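Local coordinates for DUF6844 domain-containing protein (Francisella tularensis subsp. tularensis, PDB 4QVR) that is of unknown function but has a DUF6844 domain and a predicted signal sequence, so it is probably exported from the cytoplasm, at residues N104-N109 with D116-A121; K148-Y153 with K407-Y412; Q210-E213 with N217-D220. All blocks are in the same frame, centred on the assembly; numbering follows the deposited sequence.

Contact 1 packs the end of helix 94-108 on strand 117-126. Contact 2 packs helix 134-159, which follows that strand in the chain, against helix 402-415. Their centres lie about 19 Å apart and the two touch directly. Ala121 CB of contact 1 is 3.7 Å from Ala149 N of contact 2, and the ring of Tyr117 meets that of Tyr153 edge-to-face. Contact 3 stands apart, with its nearest atoms about 17 Å from those of contact 2 and about 30 Å from those of contact 1. In sequence it falls between the two halves of contact 2. No active site or ligand is known for this protein.

Contact 1: N104-N109 with D116-A121; sequences NYIDQN and DYVGSA
Ile106 and Val118 meet tip to tip between the end of helix 94-108 and strand 117-126. The contact is apolar. Ile106 CD1 lies 3.8 Å from Val118 CG1. The same valine methyl is touched by more of the isoleucine, with Ile106 CG1 at 3.9 Å and Ile106 CG2 at 4.1 Å from Val118 CG1. Val118 points CG1 at the helix by placing it opposite the backbone N (chi1 -177°). Ser120, two residues along the strand, joins more loosely through its carbon. Ser120 CB is 4.3 Å from Ile106 CD1.

Hydrogen bonds occur here within the helix segment and do not cross to the strand. Tyr105 O accepts twice from Asn109. Asn109 ND2 binds Tyr105 O at 2.8 Å, nearly straight at 167°, in the carbonyl plane and on a lone pair. The backbone N of Asn109 reaches the same oxygen at 3.3 Å. Asn109 ND2 also lies over one face of the Tyr105 ring, displaced toward its rim.

Ile106 also touches Val270 of the neighbouring strand 264-273, and Val118 touches Leu111 of the short helix 111-114. Across these two segments the contact rests on carbon packing, mainly of buried Ile106 and Val118, with no hydrogen bond between them, while the Asn109 amide secures the turn where the helix ends.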
# COMPACT_ATOMS: atom_id res chain seq x y z
N ASN A 104 14.77 4.24 11.20
CA ASN A 104 16.13 4.25 10.73
C ASN A 104 16.25 4.28 9.22
O ASN A 104 17.10 4.98 8.65
CB ASN A 104 16.86 3.05 11.26
CG ASN A 104 17.25 3.21 12.72
OD1 ASN A 104 17.27 4.33 13.25
ND2 ASN A 104 17.62 2.11 13.35
N TYR A 105 15.43 3.49 8.56
CA TYR A 105 15.44 3.48 7.10
C TYR A 105 15.04 4.87 6.54
O TYR A 105 15.64 5.39 5.60
CB TYR A 105 14.52 2.37 6.57
CG TYR A 105 14.52 2.26 5.08
CD1 TYR A 105 15.54 1.58 4.40
CD2 TYR A 105 13.51 2.86 4.31
CE1 TYR A 105 15.54 1.50 3.00
CE2 TYR A 105 13.52 2.79 2.93
CZ TYR A 105 14.52 2.12 2.28
OH TYR A 105 14.47 2.06 0.90
N ILE A 106 14.00 5.45 7.12
CA ILE A 106 13.54 6.74 6.67
C ILE A 106 14.61 7.82 6.87
O ILE A 106 14.82 8.67 5.99
CB ILE A 106 12.24 7.12 7.37
CG1 ILE A 106 11.10 6.21 6.89
CG2 ILE A 106 11.93 8.58 7.11
CD1 ILE A 106 9.80 6.29 7.71
N ASP A 107 15.30 7.76 8.01
CA ASP A 107 16.32 8.75 8.37
C ASP A 107 17.62 8.61 7.59
O ASP A 107 18.15 9.59 7.05
CB ASP A 107 16.63 8.69 9.88
CG ASP A 107 15.42 9.03 10.75
OD1 ASP A 107 14.37 9.45 10.20
OD2 ASP A 107 15.51 8.88 11.99
N GLN A 108 18.15 7.41 7.53
CA GLN A 108 19.40 7.19 6.84
C GLN A 108 19.31 7.43 5.34
O GLN A 108 20.34 7.63 4.70
CB GLN A 108 19.92 5.82 7.17
CG GLN A 108 20.29 5.75 8.65
CD GLN A 108 20.45 4.34 9.15
OE1 GLN A 108 20.72 3.42 8.38
NE2 GLN A 108 20.27 4.16 10.45
N ASN A 109 18.10 7.38 4.80
CA ASN A 109 17.88 7.68 3.39
C ASN A 109 17.31 9.08 3.16
O ASN A 109 17.00 9.43 2.04
CB ASN A 109 16.99 6.61 2.77
CG ASN A 109 17.69 5.29 2.71
OD1 ASN A 109 18.54 5.06 1.85
ND2 ASN A 109 17.36 4.42 3.65
N ASP A 116 7.36 14.69 -0.33
CA ASP A 116 6.46 15.58 0.44
C ASP A 116 5.76 14.84 1.56
O ASP A 116 5.32 15.46 2.53
CB ASP A 116 5.39 16.21 -0.45
CG ASP A 116 5.97 17.15 -1.51
OD1 ASP A 116 7.09 17.70 -1.34
OD2 ASP A 116 5.25 17.34 -2.51
N TYR A 117 5.63 13.53 1.44
CA TYR A 117 5.01 12.76 2.50
C TYR A 117 5.70 11.40 2.61
O TYR A 117 5.94 10.75 1.59
CB TYR A 117 3.50 12.57 2.24
CG TYR A 117 2.79 11.68 3.25
CD1 TYR A 117 2.82 10.31 3.12
CD2 TYR A 117 2.15 12.21 4.35
CE1 TYR A 117 2.22 9.47 4.04
CE2 TYR A 117 1.53 11.39 5.28
CZ TYR A 117 1.56 10.03 5.12
OH TYR A 117 0.95 9.22 6.02
N VAL A 118 6.00 11.00 3.84
CA VAL A 118 6.57 9.70 4.12
C VAL A 118 5.81 9.14 5.29
O VAL A 118 5.63 9.80 6.31
CB VAL A 118 8.08 9.78 4.48
CG1 VAL A 118 8.66 8.38 4.70
CG2 VAL A 118 8.86 10.46 3.38
N GLY A 119 5.37 7.90 5.15
CA GLY A 119 4.61 7.25 6.18
C GLY A 119 5.07 5.83 6.42
O GLY A 119 5.78 5.22 5.61
N SER A 120 4.70 5.30 7.55
CA SER A 120 5.01 3.92 7.86
C SER A 120 3.83 3.28 8.63
O SER A 120 3.08 3.97 9.34
CB SER A 120 6.33 3.84 8.61
OG SER A 120 6.26 4.51 9.84
N ALA A 121 3.64 1.97 8.45
CA ALA A 121 2.58 1.21 9.13
C ALA A 121 2.94 -0.24 9.26
O ALA A 121 3.74 -0.78 8.54
CB ALA A 121 1.24 1.34 8.40

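Contact 2: K148-Y153 with K407-Y412; sequences KAQAEY and KTLSTY
Leu409 swings CG opposite its backbone N (chi1 -164°), which brings the methyl CD2 up to Gln150 on the facing helix. Gln150 turns CG beside its own backbone N (chi1 -72°) and then runs extended. The leucine runs roughly perpendicular to the glutamine chain. Leu409 CD2 meets the glutamine at both its base and its end. It lies 3.9 Å from Gln150 CB and 3.8 Å from Gln150 OE1. The latter is packing, not a hydrogen bond. Gln150 OE1 has its polar partner in Tyr413 OH, just past the second segment. That bond satisfies a buried oxygen and ties the glutamine to helix 402-415.

Ala151 faces the same methyl across the contact. Leu409 CD2 is 4.4 Å from Ala151 N, and these two residues have the closest CA atoms across the pair, 7.7 Å apart.

Each helix also carries a polar link of its own. Lys148 NZ forms a salt bridge with Glu152 OE2 at 3.0 Å, coming from above the carboxylate plane. Thr411 OG1 and Thr411 N both bond to Lys407 O.

Ala151 also packs on Ile405 and Glu406 of helix 402-415. Beyond the pair, Gln150 and Tyr153 touch Leu251 of strand 251-261. Thr408 and Tyr412 pack on Met380 of helix 374-385, so helix 402-415 packs on both helix 374-385 and helix 134-159.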
# COMPACT_ATOMS: atom_id res chain seq x y z
N LYS A 148 -3.46 0.33 6.14
CA LYS A 148 -3.31 1.24 7.28
C LYS A 148 -2.50 2.46 6.86
O LYS A 148 -2.83 3.59 7.18
CB LYS A 148 -2.65 0.50 8.41
CG LYS A 148 -2.59 1.24 9.73
CD LYS A 148 -2.15 0.23 10.77
CE LYS A 148 -2.26 0.78 12.18
NZ LYS A 148 -1.40 1.96 12.36
N ALA A 149 -1.45 2.23 6.09
CA ALA A 149 -0.63 3.33 5.60
C ALA A 149 -1.46 4.20 4.69
O ALA A 149 -1.40 5.42 4.79
CB ALA A 149 0.61 2.81 4.87
N GLN A 150 -2.25 3.59 3.81
CA GLN A 150 -3.09 4.38 2.91
C GLN A 150 -4.10 5.23 3.66
O GLN A 150 -4.34 6.40 3.32
CB GLN A 150 -3.85 3.50 1.94
CG GLN A 150 -2.94 2.90 0.89
CD GLN A 150 -3.64 1.91 -0.03
OE1 GLN A 150 -4.75 1.46 0.22
NE2 GLN A 150 -2.95 1.54 -1.08
N ALA A 151 -4.65 4.65 4.70
CA ALA A 151 -5.70 5.33 5.46
C ALA A 151 -5.13 6.49 6.26
O ALA A 151 -5.77 7.55 6.39
CB ALA A 151 -6.42 4.32 6.35
N GLU A 152 -3.91 6.32 6.77
CA GLU A 152 -3.25 7.38 7.53
C GLU A 152 -2.85 8.56 6.66
O GLU A 152 -2.94 9.72 7.09
CB GLU A 152 -2.07 6.82 8.32
CG GLU A 152 -2.58 5.90 9.43
CD GLU A 152 -1.51 5.33 10.32
OE1 GLU A 152 -0.31 5.42 9.99
OE2 GLU A 152 -1.89 4.75 11.37
N TYR A 153 -2.44 8.27 5.43
CA TYR A 153 -2.14 9.31 4.45
C TYR A 153 -3.42 10.11 4.16
O TYR A 153 -3.40 11.32 4.20
CB TYR A 153 -1.58 8.72 3.15
CG TYR A 153 -1.55 9.73 2.03
CD1 TYR A 153 -0.61 10.74 2.00
CD2 TYR A 153 -2.47 9.68 1.01
CE1 TYR A 153 -0.60 11.70 0.98
CE2 TYR A 153 -2.47 10.62 -0.00
CZ TYR A 153 -1.54 11.63 -0.01
OH TYR A 153 -1.56 12.57 -1.03
N LYS A 407 -11.53 0.65 7.25
CA LYS A 407 -12.54 -0.39 7.00
C LYS A 407 -13.25 -0.10 5.68
O LYS A 407 -13.45 -1.00 4.87
CB LYS A 407 -13.55 -0.48 8.15
CG LYS A 407 -14.38 -1.75 8.07
CD LYS A 407 -15.28 -1.94 9.28
CE LYS A 407 -16.02 -3.26 9.20
NZ LYS A 407 -16.99 -3.44 10.33
N THR A 408 -13.61 1.15 5.46
CA THR A 408 -14.26 1.55 4.22
C THR A 408 -13.39 1.20 3.01
O THR A 408 -13.86 0.76 2.00
CB THR A 408 -14.47 3.07 4.20
OG1 THR A 408 -15.12 3.47 5.41
CG2 THR A 408 -15.32 3.48 3.02
N LEU A 409 -12.09 1.40 3.16
CA LEU A 409 -11.15 1.12 2.08
C LEU A 409 -10.99 -0.39 1.92
O LEU A 409 -10.98 -0.92 0.80
CB LEU A 409 -9.84 1.81 2.43
CG LEU A 409 -8.76 2.05 1.41
CD1 LEU A 409 -9.28 2.75 0.16
CD2 LEU A 409 -7.70 2.88 2.11
N SER A 410 -10.89 -1.08 3.05
CA SER A 410 -10.81 -2.53 3.05
C SER A 410 -12.06 -3.14 2.38
O SER A 410 -11.98 -4.14 1.66
CB SER A 410 -10.70 -3.05 4.48
OG SER A 410 -10.76 -4.46 4.49
N THR A 411 -13.20 -2.52 2.62
CA THR A 411 -14.45 -2.99 2.04
C THR A 411 -14.37 -2.85 0.53
O THR A 411 -14.65 -3.80 -0.21
CB THR A 411 -15.66 -2.19 2.60
OG1 THR A 411 -15.76 -2.41 4.01
CG2 THR A 411 -16.96 -2.60 1.94
N TYR A 412 -13.96 -1.66 0.08
CA TYR A 412 -13.84 -1.34 -1.35
C TYR A 412 -12.92 -2.28 -2.08
O TYR A 412 -13.21 -2.65 -3.21
CB TYR A 412 -13.36 0.10 -1.53
CG TYR A 412 -12.96 0.47 -2.94
CD1 TYR A 412 -13.92 0.83 -3.89
CD2 TYR A 412 -11.62 0.49 -3.31
CE1 TYR A 412 -13.55 1.19 -5.18
CE2 TYR A 412 -11.23 0.85 -4.59
CZ TYR A 412 -12.19 1.20 -5.53
OH TYR A 412 -11.80 1.55 -6.81

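Contact 3: Q210-E213 with N217-D220; sequences QLKE and NPND
Pro218 is gripped by two consecutive residues of the helix that has just ended, Leu211 and Lys212. The exposed lysine contributes its carbon chain and not its charge. Lys212 is extended beyond CG, and its chain passes nearly perpendicular to the proline side chain. Lys212 CG lies 4.0 Å from Pro218 CD. Farther out, Lys212 CE is 4.1 Å from Pro218 CG, so the chain borders the ring at two places.

Leu211 meets another part of the proline. Its methyl Leu211 CD1 is 3.8 Å from Pro218 CA and 4.1 Å from Pro218 CB. Leu211 and Pro218 lie alongside, pointing opposite ways. Leu211 sets CG beside its backbone N (chi1 -68°), which carries CD1 to the proline. The proline is buried, and the contact is apolar, with no hydrogen bond from one segment to the other.

The turn that presents the proline is held by its own bonds. Asn217 OD1 accepts from Asn219 N at 2.8 Å, with the donor in the carbonyl plane and an N-H...O angle of 147°. This is an Asx turn. Asn217 O accepts in addition from Asp220 N at 2.9 Å, which starts a short 3-10 segment. Asn217 CB points away from the helix, and its side chain serves the turn instead of the contact.

The chain thus doubles back on the end of helix 203-213 before it enters helix 224-246. Leu211 packs on Lys227 and Leu231 of that next helix, and Pro218 also touches Lys227. Leu211 and Pro218 therefore lie where helix 203-213, helix 224-246 and their connecting loop come together.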
# COMPACT_ATOMS: atom_id res chain seq x y z
N GLN A 210 -30.70 21.18 0.75
CA GLN A 210 -29.29 20.83 0.65
C GLN A 210 -28.81 20.07 1.87
O GLN A 210 -28.00 19.17 1.76
CB GLN A 210 -28.45 22.08 0.46
CG GLN A 210 -28.66 22.75 -0.87
CD GLN A 210 -27.76 23.95 -1.00
OE1 GLN A 210 -26.66 23.86 -1.56
NE2 GLN A 210 -28.17 25.05 -0.41
N LEU A 211 -29.28 20.47 3.05
CA LEU A 211 -28.92 19.72 4.24
C LEU A 211 -29.44 18.29 4.14
O LEU A 211 -28.72 17.36 4.40
CB LEU A 211 -29.48 20.35 5.50
CG LEU A 211 -28.92 21.70 5.94
CD1 LEU A 211 -29.73 22.21 7.13
CD2 LEU A 211 -27.46 21.61 6.31
N LYS A 212 -30.71 18.13 3.78
CA LYS A 212 -31.28 16.80 3.69
C LYS A 212 -30.59 15.97 2.65
O LYS A 212 -30.48 14.77 2.79
CB LYS A 212 -32.76 16.85 3.35
CG LYS A 212 -33.66 17.36 4.45
CD LYS A 212 -35.09 17.46 3.94
CE LYS A 212 -36.05 18.02 4.96
NZ LYS A 212 -37.41 18.25 4.37
N GLU A 213 -30.16 16.60 1.56
CA GLU A 213 -29.45 15.85 0.53
C GLU A 213 -28.20 15.17 1.12
O GLU A 213 -27.85 14.04 0.75
CB GLU A 213 -29.06 16.78 -0.60
CG GLU A 213 -28.29 16.12 -1.73
CD GLU A 213 -27.88 17.12 -2.80
OE1 GLU A 213 -27.15 16.71 -3.71
OE2 GLU A 213 -28.26 18.32 -2.71
N ASN A 217 -30.32 16.78 9.34
CA ASN A 217 -31.69 17.16 9.69
C ASN A 217 -31.74 18.65 10.03
O ASN A 217 -31.16 19.07 11.03
CB ASN A 217 -32.20 16.30 10.85
CG ASN A 217 -33.67 16.54 11.16
OD1 ASN A 217 -34.14 17.67 11.19
ND2 ASN A 217 -34.39 15.46 11.44
N PRO A 218 -32.41 19.46 9.19
CA PRO A 218 -32.52 20.92 9.40
C PRO A 218 -33.02 21.33 10.80
O PRO A 218 -32.74 22.43 11.26
CB PRO A 218 -33.54 21.37 8.34
CG PRO A 218 -33.58 20.28 7.34
CD PRO A 218 -33.22 19.01 8.04
N ASN A 219 -33.79 20.47 11.45
CA ASN A 219 -34.31 20.77 12.79
C ASN A 219 -33.20 20.73 13.83
O ASN A 219 -33.26 21.44 14.84
CB ASN A 219 -35.44 19.82 13.13
CG ASN A 219 -36.60 19.92 12.14
OD1 ASN A 219 -36.73 20.92 11.43
ND2 ASN A 219 -37.44 18.91 12.10
N ASP A 220 -32.16 19.94 13.58
CA ASP A 220 -31.03 19.86 14.50
C ASP A 220 -30.28 21.20 14.61
O ASP A 220 -29.38 21.34 15.45
CB ASP A 220 -30.07 18.73 14.09
CG ASP A 220 -30.69 17.36 14.28
OD1 ASP A 220 -31.72 17.24 14.98
OD2 ASP A 220 -30.14 16.38 13.74